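Local coordinates for cupin 2, conserved barrel domain protein (Shewanella frigidimarina NCIMB 400, PDB 3D82) that is of unknown function but carries a nickel ion in this crystal, held inside a small conserved beta-barrel of the cupin family, at residues W20-I25 / K34-E39; H45-T50 / V84-M89; E58-I63 / T71-E76. All blocks are in the same frame, centred on the assembly; numbering follows the deposited sequence.

The three contacts tie together the strands of one cupin barrel. Contact 2 holds the nickel site, supplying its three histidine ligands. Contact 1, the hairpin edge at 20-25 / 34-39, has its centre about 16 Å from that of contact 2, yet Trp20 CH2 comes to 3.9 Å from Pro88 O, and the Trp20 side chain is about 9 Å from the nickel. Contact 3, the hairpin of 58-63 and 71-76, shares a sheet with contact 2: Gln62 O probably accepts a hydrogen bond from Met89 N, and Ile63 CG2 packs on His86 CB. Val38 of contact 1 meets Leu61 of contact 3 through their methyl groups.

Contact 1: residues W20-I25 / K34-E39; sequences WSPRVI and KLVKVE
Val38 CG1 sits over one face of the Trp20 indole, 3.7 Å from the centroid of its six-membered ring, in a CH-pi contact displaced toward the rim. On the same face of the strand pair Pro22 CB lies alongside Val36 CG2 at 3.7 Å; on the opposite face Ile25 and Leu35 cross at about a right angle, with Ile25 CD1 against Leu35 CG. With CG1 between the backbone N and the carbonyl carbon (chi1 59°) and CG2 anti to that carbon, Ile25 presents both branches to Leu35. Outward from these groups, Arg23 and Leu35 form an antiparallel hydrogen-bonded pair, Arg23 N to Leu35 O at 2.8 Å and Leu35 N to Arg23 O at 2.9 Å. Beyond the strand pairing, Trp20 N donates to Lys37 O (2.8 Å), while a water accepts from both Ser21 N and Lys37 N and so bridges the two backbones. At the polar edge Trp20 NE1 makes a weak bond to Glu39 O, 3.2 Å long and bent to 134°. Strand 31-39 is flanked on its other side by strand 93-101, and helix 9-14 packs against Ile25 and Leu35.

Contact 2: residues H45-T50 / V84-M89; sequences HEHADT and VEHKPM. With NI (nickel (II) ion), chain L.
His45, His47 and His86 each turn NE2 onto the nickel ion, His45 at 2.3 Å and the NE2 atoms of His47 and His86 at 2.4 Å. Sharing one metal brings NE2 of His45 and NE2 of His86 to 3.3 Å, a closeness due to coordination and not to a hydrogen bond. The His45 and His86 rings meet obliquely, their planes at 54°, whereas His47 and His86 approach rim to rim, with His47 CD2 at the edge of the His86 ring. In both His45 and His86 the imidazole stands between the backbone N and the carbonyl carbon (chi1 68° and 57°), which folds each ring back toward the metal. The second shell fixes their rotation: His86 ND1 donates to Val84 O at 2.8 Å, nearly in its own ring plane, and His45 ND1 is bonded to the carbonyl of Val43. At the backbone, His45 and His86 form a single antiparallel bridge, His86 N to His45 O at 3.0 Å and His45 N to His86 O at 3.2 Å. A water links His47 N to Val84 O, which thus serves two partners. Glu52 completes the protein ligands; His45, His47 and Glu52 fit the first conserved cupin motif (HxH followed by a glutamate) and His86, brought in by strand 86-90, the histidine of the second, together the three-histidine, one-glutamate set of cupin metal sites.

Contact 3: residues E58-I63 / T71-E76; sequences EGTLQI and TLQAGE
Thr60 and Gln73 lie side by side and point the same way, joined at their polar ends. From CB, which passes 3.7 Å from Gln73 OE1, the threonine forks. OG1, beside the backbone N (chi1 -57°), donates to Gln73 OE1 at 2.7 Å, coming in tilted from the plane of the amide carbonyl. The other branch, CG2, touches Thr71 CG2 at 3.6 Å and also rests near Gln73 NE2. Gln73 reaches this position by a bend at chi2 (-64°), which folds its amide back toward the threonine. A water donates to the same OE1 and to Gly59 O while accepting from Ala74 N, so the glutamine oxygen is gripped by two donors. Replacing Thr60 with an alanine would probably leave Gln73 OE1 with the water alone of these two donors, free the amide to turn and open a gap beside the Thr71 methyl.

Between Thr60 and Gln73 in sequence, Leu61 and Leu72 form an antiparallel hydrogen-bonded pair: Leu61 N to Leu72 O is 2.9 Å and Leu72 N to Leu61 O is 2.7 Å, both almost straight. Their side chains occupy the other, buried face of the hairpin, where strand 52-56 covers both leucines; Ile63 CD1 comes to 4.5 Å from Leu72 CD1. Gln73 to Glu76 form a type II beta turn, across which Gln73 N donates to Glu76 OE1 at 2.8 Å, from above the carboxylate plane. Glu76 then pairs with a strand of the second subunit, and Val6 of that subunit packs on Leu72. The hairpin therefore divides its chemistry by face: leucines and isoleucine turn into the barrel, while threonines and glutamines line the outer face, where a side-chain bond and a water reinforce the strand pairing close to the turn.

Contact 1: residues W20-I25 / K34-E39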
loop_
_atom_site.group_PDB
_atom_site.type_symbol
_atom_site.label_atom_id
_atom_site.label_comp_id
_atom_site.label_asym_id
_atom_site.label_seq_id
_atom_site.Cartn_x
_atom_site.Cartn_y
_atom_site.Cartn_z
ATOM N N TRP D 20 -13.311 9.974 8.834
ATOM C CA TRP D 20 -13.874 9.978 7.447
ATOM C C TRP D 20 -13.380 11.123 6.531
ATOM O O TRP D 20 -14.098 11.586 5.634
ATOM C CB TRP D 20 -15.407 10.021 7.524
ATOM C CG TRP D 20 -16.030 8.912 8.307
ATOM C CD1 TRP D 20 -16.621 9.004 9.528
ATOM C CD2 TRP D 20 -16.134 7.551 7.910
ATOM N NE1 TRP D 20 -17.096 7.777 9.922
ATOM C CE2 TRP D 20 -16.813 6.863 8.950
ATOM C CE3 TRP D 20 -15.732 6.838 6.770
ATOM C CZ2 TRP D 20 -17.086 5.493 8.891
ATOM C CZ3 TRP D 20 -16.000 5.471 6.711
ATOM C CH2 TRP D 20 -16.675 4.815 7.769
ATOM N N SER D 21 -12.153 11.573 6.780
ATOM C CA SER D 21 -11.561 12.714 6.099
ATOM C C SER D 21 -10.195 12.275 5.624
ATOM O O SER D 21 -9.222 12.389 6.378
ATOM C CB SER D 21 -11.515 13.895 7.039
ATOM O OG SER D 21 -12.822 14.212 7.410
ATOM N N PRO D 22 -10.135 11.699 4.403
ATOM C CA PRO D 22 -8.865 11.182 3.912
ATOM C C PRO D 22 -7.787 12.242 3.716
ATOM O O PRO D 22 -8.081 13.335 3.236
ATOM C CB PRO D 22 -9.244 10.471 2.589
ATOM C CG PRO D 22 -10.714 10.256 2.669
ATOM C CD PRO D 22 -11.231 11.421 3.446
ATOM N N ARG D 23 -6.569 11.932 4.160
ATOM C CA ARG D 23 -5.428 12.824 4.034
ATOM C C ARG D 23 -4.475 12.210 3.013
ATOM O O ARG D 23 -3.987 11.111 3.236
ATOM C CB ARG D 23 -4.706 12.963 5.366
ATOM C CG ARG D 23 -5.535 13.581 6.479
ATOM C CD ARG D 23 -5.827 15.066 6.272
ATOM N NE ARG D 23 -6.121 15.689 7.564
ATOM C CZ ARG D 23 -7.317 15.761 8.165
ATOM N NH1 ARG D 23 -8.436 15.261 7.622
ATOM N NH2 ARG D 23 -7.392 16.362 9.351
ATOM N N VAL D 24 -4.204 12.938 1.923
ATOM C CA VAL D 24 -3.283 12.487 0.878
ATOM C C VAL D 24 -1.851 12.501 1.427
ATOM O O VAL D 24 -1.354 13.542 1.792
ATOM C CB VAL D 24 -3.371 13.376 -0.399
ATOM C CG1 VAL D 24 -2.290 12.984 -1.419
ATOM C CG2 VAL D 24 -4.787 13.278 -1.029
ATOM N N ILE D 25 -1.218 11.340 1.514
ATOM C CA ILE D 25 0.183 11.251 1.992
ATOM C C ILE D 25 1.221 11.073 0.879
ATOM O O ILE D 25 2.407 11.312 1.103
ATOM C CB ILE D 25 0.391 10.175 3.083
ATOM C CG1 ILE D 25 0.012 8.771 2.611
ATOM C CG2 ILE D 25 -0.368 10.563 4.362
ATOM C CD1 ILE D 25 0.485 7.717 3.541
ATOM N N LYS D 34 -4.003 7.688 0.466
ATOM C CA LYS D 34 -4.733 8.508 1.436
ATOM C C LYS D 34 -4.938 7.742 2.720
ATOM O O LYS D 34 -5.374 6.598 2.681
ATOM C CB LYS D 34 -6.099 8.892 0.844
ATOM C CG LYS D 34 -5.998 9.895 -0.308
ATOM C CD LYS D 34 -6.953 9.644 -1.459
ATOM C CE LYS D 34 -8.359 10.079 -1.265
ATOM N NZ LYS D 34 -9.160 9.716 -2.518
ATOM N N LEU D 35 -4.690 8.406 3.843
ATOM C CA LEU D 35 -4.906 7.828 5.168
ATOM C C LEU D 35 -6.223 8.326 5.701
ATOM O O LEU D 35 -6.564 9.498 5.517
ATOM C CB LEU D 35 -3.779 8.190 6.132
ATOM C CG LEU D 35 -2.390 7.645 5.799
ATOM C CD1 LEU D 35 -1.488 7.953 6.978
ATOM C CD2 LEU D 35 -2.368 6.152 5.474
ATOM N N VAL D 36 -6.961 7.441 6.362
ATOM C CA VAL D 36 -8.255 7.785 6.943
ATOM C C VAL D 36 -8.413 7.091 8.312
ATOM O O VAL D 36 -7.917 5.972 8.511
ATOM C CB VAL D 36 -9.446 7.332 6.014
ATOM C CG1 VAL D 36 -10.663 8.228 6.205
ATOM C CG2 VAL D 36 -9.066 7.310 4.511
ATOM N N LYS D 37 -9.068 7.779 9.246
ATOM C CA LYS D 37 -9.487 7.212 10.520
ATOM C C LYS D 37 -11.005 7.066 10.392
ATOM O O LYS D 37 -11.681 8.026 10.014
ATOM C CB LYS D 37 -9.084 8.103 11.699
ATOM C CG LYS D 37 -7.591 8.035 11.976
ATOM C CD LYS D 37 -7.159 8.947 13.096
ATOM C CE LYS D 37 -5.671 8.786 13.358
ATOM N NZ LYS D 37 -5.235 9.526 14.603
ATOM N N VAL D 38 -11.536 5.862 10.639
ATOM C CA VAL D 38 -12.975 5.594 10.486
ATOM C C VAL D 38 -13.574 4.911 11.720
ATOM O O VAL D 38 -12.897 4.152 12.404
ATOM C CB VAL D 38 -13.253 4.770 9.201
ATOM C CG1 VAL D 38 -12.767 5.530 7.962
ATOM C CG2 VAL D 38 -12.600 3.380 9.247
ATOM N N GLU D 39 -14.832 5.230 12.016
ATOM C CA GLU D 39 -15.576 4.598 13.112
ATOM C C GLU D 39 -17.070 4.735 12.811
ATOM O O GLU D 39 -17.505 5.783 12.359
ATOM C CB GLU D 39 -15.224 5.216 14.469
ATOM C CG GLU D 39 -15.807 4.419 15.644
ATOM C CD GLU D 39 -15.332 4.875 17.013
ATOM O OE1 GLU D 39 -14.303 5.573 17.119
ATOM O OE2 GLU D 39 -16.001 4.502 17.999
HETATM O O HOH W 1 -9.934 10.722 8.561
#

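Contact 2: residues H45-T50 / V84-M89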
loop_
_atom_site.group_PDB
_atom_site.type_symbol
_atom_site.label_atom_id
_atom_site.label_comp_id
_atom_site.label_asym_id
_atom_site.label_seq_id
_atom_site.Cartn_x
_atom_site.Cartn_y
_atom_site.Cartn_z
ATOM N N HIS D 45 -22.345 3.418 -1.666
ATOM C CA HIS D 45 -21.902 4.187 -2.814
ATOM C C HIS D 45 -21.025 3.314 -3.687
ATOM O O HIS D 45 -20.660 2.195 -3.277
ATOM C CB HIS D 45 -21.097 5.386 -2.331
ATOM C CG HIS D 45 -19.800 5.004 -1.707
ATOM N ND1 HIS D 45 -19.722 4.327 -0.508
ATOM C CD2 HIS D 45 -18.532 5.126 -2.156
ATOM C CE1 HIS D 45 -18.455 4.071 -0.236
ATOM N NE2 HIS D 45 -17.714 4.557 -1.211
ATOM N N GLU D 46 -20.690 3.836 -4.868
ATOM C CA GLU D 46 -19.819 3.148 -5.839
ATOM C C GLU D 46 -18.897 4.148 -6.549
ATOM O O GLU D 46 -19.138 5.352 -6.502
ATOM C CB GLU D 46 -20.634 2.342 -6.880
ATOM C CG GLU D 46 -21.223 3.130 -8.091
ATOM C CD GLU D 46 -21.876 2.231 -9.141
ATOM O OE1 GLU D 46 -21.577 2.398 -10.347
ATOM O OE2 GLU D 46 -22.668 1.340 -8.775
ATOM N N HIS D 47 -17.857 3.614 -7.199
ATOM C CA HIS D 47 -16.916 4.387 -8.017
ATOM C C HIS D 47 -17.043 3.728 -9.368
ATOM O O HIS D 47 -16.499 2.633 -9.591
ATOM C CB HIS D 47 -15.493 4.344 -7.445
ATOM C CG HIS D 47 -15.430 4.752 -6.007
ATOM N ND1 HIS D 47 -15.525 6.064 -5.599
ATOM C CD2 HIS D 47 -15.357 4.008 -4.877
ATOM C CE1 HIS D 47 -15.485 6.114 -4.280
ATOM N NE2 HIS D 47 -15.402 4.880 -3.818
ATOM N N ALA D 48 -17.814 4.353 -10.256
ATOM C CA ALA D 48 -18.114 3.740 -11.570
ATOM C C ALA D 48 -16.934 3.478 -12.489
ATOM O O ALA D 48 -16.948 2.498 -13.255
ATOM C CB ALA D 48 -19.186 4.576 -12.337
ATOM N N ASP D 49 -15.914 4.327 -12.400
ATOM C CA ASP D 49 -14.799 4.289 -13.335
ATOM C C ASP D 49 -13.468 3.823 -12.770
ATOM O O ASP D 49 -12.490 3.817 -13.506
ATOM C CB ASP D 49 -14.657 5.681 -13.980
ATOM C CG ASP D 49 -15.891 6.087 -14.783
ATOM O OD1 ASP D 49 -16.562 5.201 -15.372
ATOM O OD2 ASP D 49 -16.184 7.303 -14.842
ATOM N N THR D 50 -13.409 3.406 -11.507
ATOM C CA THR D 50 -12.141 2.918 -10.952
ATOM C C THR D 50 -12.292 1.876 -9.855
ATOM O O THR D 50 -13.234 1.939 -9.037
ATOM C CB THR D 50 -11.259 4.109 -10.386
ATOM O OG1 THR D 50 -9.993 3.600 -9.944
ATOM C CG2 THR D 50 -11.945 4.834 -9.211
ATOM N N VAL D 84 -19.004 -1.506 -8.109
ATOM C CA VAL D 84 -19.549 -2.380 -7.081
ATOM C C VAL D 84 -19.901 -1.498 -5.868
ATOM O O VAL D 84 -19.037 -0.785 -5.345
ATOM C CB VAL D 84 -18.548 -3.532 -6.743
ATOM C CG1 VAL D 84 -19.030 -4.367 -5.553
ATOM C CG2 VAL D 84 -18.331 -4.402 -7.991
ATOM N N GLU D 85 -21.192 -1.477 -5.511
ATOM C CA GLU D 85 -21.668 -0.774 -4.313
ATOM C C GLU D 85 -21.119 -1.385 -3.047
ATOM O O GLU D 85 -21.138 -2.606 -2.885
ATOM C CB GLU D 85 -23.187 -0.795 -4.165
ATOM C CG GLU D 85 -23.906 0.299 -4.835
ATOM C CD GLU D 85 -25.344 0.358 -4.369
ATOM O OE1 GLU D 85 -26.106 -0.576 -4.672
ATOM O OE2 GLU D 85 -25.700 1.347 -3.695
ATOM N N HIS D 86 -20.724 -0.522 -2.123
ATOM C CA HIS D 86 -20.150 -0.955 -0.864
ATOM C C HIS D 86 -20.332 0.089 0.232
ATOM O O HIS D 86 -20.540 1.273 -0.053
ATOM C CB HIS D 86 -18.669 -1.270 -1.072
ATOM C CG HIS D 86 -17.892 -0.123 -1.625
ATOM N ND1 HIS D 86 -17.977 0.261 -2.948
ATOM C CD2 HIS D 86 -17.016 0.723 -1.041
ATOM C CE1 HIS D 86 -17.203 1.313 -3.146
ATOM N NE2 HIS D 86 -16.601 1.603 -2.008
ATOM N N LYS D 87 -20.252 -0.369 1.479
ATOM C CA LYS D 87 -20.407 0.496 2.662
ATOM C C LYS D 87 -19.385 0.069 3.738
ATOM O O LYS D 87 -19.602 -0.937 4.433
ATOM C CB LYS D 87 -21.833 0.423 3.189
ATOM C CG LYS D 87 -22.118 1.363 4.338
ATOM C CD LYS D 87 -23.579 1.312 4.782
ATOM C CE LYS D 87 -23.913 0.026 5.523
ATOM N NZ LYS D 87 -25.297 0.094 6.110
ATOM N N PRO D 88 -18.245 0.779 3.826
ATOM C CA PRO D 88 -17.305 0.478 4.897
ATOM C C PRO D 88 -17.887 0.817 6.268
ATOM O O PRO D 88 -18.676 1.749 6.391
ATOM C CB PRO D 88 -16.096 1.363 4.586
ATOM C CG PRO D 88 -16.238 1.718 3.164
ATOM C CD PRO D 88 -17.702 1.807 2.923
HETATM N N MSE D 89 -17.510 0.021 7.266
HETATM C CA MSE D 89 -17.970 0.166 8.653
HETATM C C MSE D 89 -16.869 -0.287 9.609
HETATM O O MSE D 89 -16.107 -1.195 9.272
HETATM C CB MSE D 89 -19.171 -0.734 8.930
HETATM C CG MSE D 89 -20.303 -0.638 7.952
HETATM SE SE MSE D 89 -21.565 -2.027 8.323
HETATM C CE MSE D 89 -20.524 -3.615 7.784
HETATM NI NI NI L . -15.583 3.763 -1.735
HETATM O O HOH W 2 -17.141 0.938 -6.585
#

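Contact 3: residues E58-I63 / T71-E76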
loop_
_atom_site.group_PDB
_atom_site.type_symbol
_atom_site.label_atom_id
_atom_site.label_comp_id
_atom_site.label_asym_id
_atom_site.label_seq_id
_atom_site.Cartn_x
_atom_site.Cartn_y
_atom_site.Cartn_z
ATOM N N GLU D 58 -4.402 -0.526 11.218
ATOM C CA GLU D 58 -4.691 -0.813 12.612
ATOM C C GLU D 58 -6.207 -0.932 12.805
ATOM O O GLU D 58 -6.986 -0.158 12.216
ATOM C CB GLU D 58 -4.128 0.289 13.502
ATOM C CG GLU D 58 -4.201 -0.016 15.018
ATOM C CD GLU D 58 -3.560 1.054 15.891
ATOM O OE1 GLU D 58 -2.766 1.883 15.398
ATOM O OE2 GLU D 58 -3.843 1.055 17.097
ATOM N N GLY D 59 -6.605 -1.926 13.600
ATOM C CA GLY D 59 -8.003 -2.199 13.894
ATOM C C GLY D 59 -8.651 -3.179 12.939
ATOM O O GLY D 59 -7.968 -3.915 12.216
ATOM N N THR D 60 -9.980 -3.193 12.969
ATOM C CA THR D 60 -10.790 -4.094 12.160
ATOM C C THR D 60 -11.791 -3.294 11.356
ATOM O O THR D 60 -12.525 -2.476 11.916
ATOM C CB THR D 60 -11.544 -5.098 13.046
ATOM O OG1 THR D 60 -10.596 -5.812 13.840
ATOM C CG2 THR D 60 -12.349 -6.098 12.196
ATOM N N LEU D 61 -11.817 -3.551 10.055
ATOM C CA LEU D 61 -12.737 -2.922 9.125
ATOM C C LEU D 61 -13.667 -3.981 8.549
ATOM O O LEU D 61 -13.225 -5.087 8.253
ATOM C CB LEU D 61 -11.966 -2.282 7.966
ATOM C CG LEU D 61 -12.799 -1.480 6.947
ATOM C CD1 LEU D 61 -13.330 -0.185 7.590
ATOM C CD2 LEU D 61 -11.990 -1.194 5.708
ATOM N N GLN D 62 -14.948 -3.634 8.423
ATOM C CA GLN D 62 -15.936 -4.443 7.720
ATOM C C GLN D 62 -16.318 -3.648 6.479
ATOM O O GLN D 62 -16.316 -2.420 6.523
ATOM C CB GLN D 62 -17.179 -4.651 8.557
ATOM C CG GLN D 62 -16.935 -5.373 9.850
ATOM C CD GLN D 62 -18.180 -5.415 10.699
ATOM O OE1 GLN D 62 -18.436 -4.490 11.498
ATOM N NE2 GLN D 62 -19.006 -6.446 10.484
ATOM N N ILE D 63 -16.548 -4.331 5.358
ATOM C CA ILE D 63 -17.070 -3.676 4.151
ATOM C C ILE D 63 -18.314 -4.464 3.775
ATOM O O ILE D 63 -18.234 -5.687 3.521
ATOM C CB ILE D 63 -16.093 -3.624 2.965
ATOM C CG1 ILE D 63 -14.743 -3.022 3.397
ATOM C CG2 ILE D 63 -16.718 -2.788 1.825
ATOM C CD1 ILE D 63 -13.728 -2.884 2.279
ATOM N N THR D 71 -14.552 -8.857 6.166
ATOM C CA THR D 71 -13.849 -8.277 7.313
ATOM C C THR D 71 -12.353 -8.234 6.992
ATOM O O THR D 71 -11.812 -9.221 6.519
ATOM C CB THR D 71 -14.084 -9.117 8.585
ATOM O OG1 THR D 71 -15.486 -9.103 8.899
ATOM C CG2 THR D 71 -13.275 -8.586 9.788
ATOM N N LEU D 72 -11.721 -7.082 7.216
ATOM C CA LEU D 72 -10.276 -6.885 7.043
ATOM C C LEU D 72 -9.645 -6.540 8.390
ATOM O O LEU D 72 -10.153 -5.679 9.114
ATOM C CB LEU D 72 -9.968 -5.759 6.056
ATOM C CG LEU D 72 -10.105 -6.052 4.559
ATOM C CD1 LEU D 72 -11.560 -6.305 4.183
ATOM C CD2 LEU D 72 -9.549 -4.872 3.743
ATOM N N GLN D 73 -8.554 -7.219 8.718
ATOM C CA GLN D 73 -7.766 -6.957 9.917
ATOM C C GLN D 73 -6.517 -6.180 9.475
ATOM O O GLN D 73 -6.268 -6.037 8.275
ATOM C CB GLN D 73 -7.314 -8.276 10.550
ATOM C CG GLN D 73 -8.431 -9.223 10.994
ATOM C CD GLN D 73 -9.296 -8.665 12.099
ATOM O OE1 GLN D 73 -8.920 -7.716 12.793
ATOM N NE2 GLN D 73 -10.465 -9.266 12.284
ATOM N N ALA D 74 -5.716 -5.742 10.455
ATOM C CA ALA D 74 -4.438 -5.078 10.201
ATOM C C ALA D 74 -3.576 -6.011 9.352
ATOM O O ALA D 74 -3.559 -7.222 9.579
ATOM C CB ALA D 74 -3.722 -4.721 11.515
ATOM N N GLY D 75 -2.900 -5.466 8.362
ATOM C CA GLY D 75 -2.074 -6.283 7.478
ATOM C C GLY D 75 -2.858 -7.038 6.414
ATOM O O GLY D 75 -2.369 -8.048 5.888
ATOM N N GLU D 76 -4.063 -6.549 6.086
ATOM C CA GLU D 76 -4.895 -7.122 5.028
ATOM C C GLU D 76 -5.424 -6.030 4.113
ATOM O O GLU D 76 -5.597 -4.881 4.539
ATOM C CB GLU D 76 -6.055 -7.950 5.585
ATOM C CG GLU D 76 -5.598 -9.037 6.537
ATOM C CD GLU D 76 -6.699 -9.957 7.016
ATOM O OE1 GLU D 76 -7.852 -9.487 7.176
ATOM O OE2 GLU D 76 -6.385 -11.144 7.283
HETATM O O HOH W 3 -6.408 -6.276 13.403
#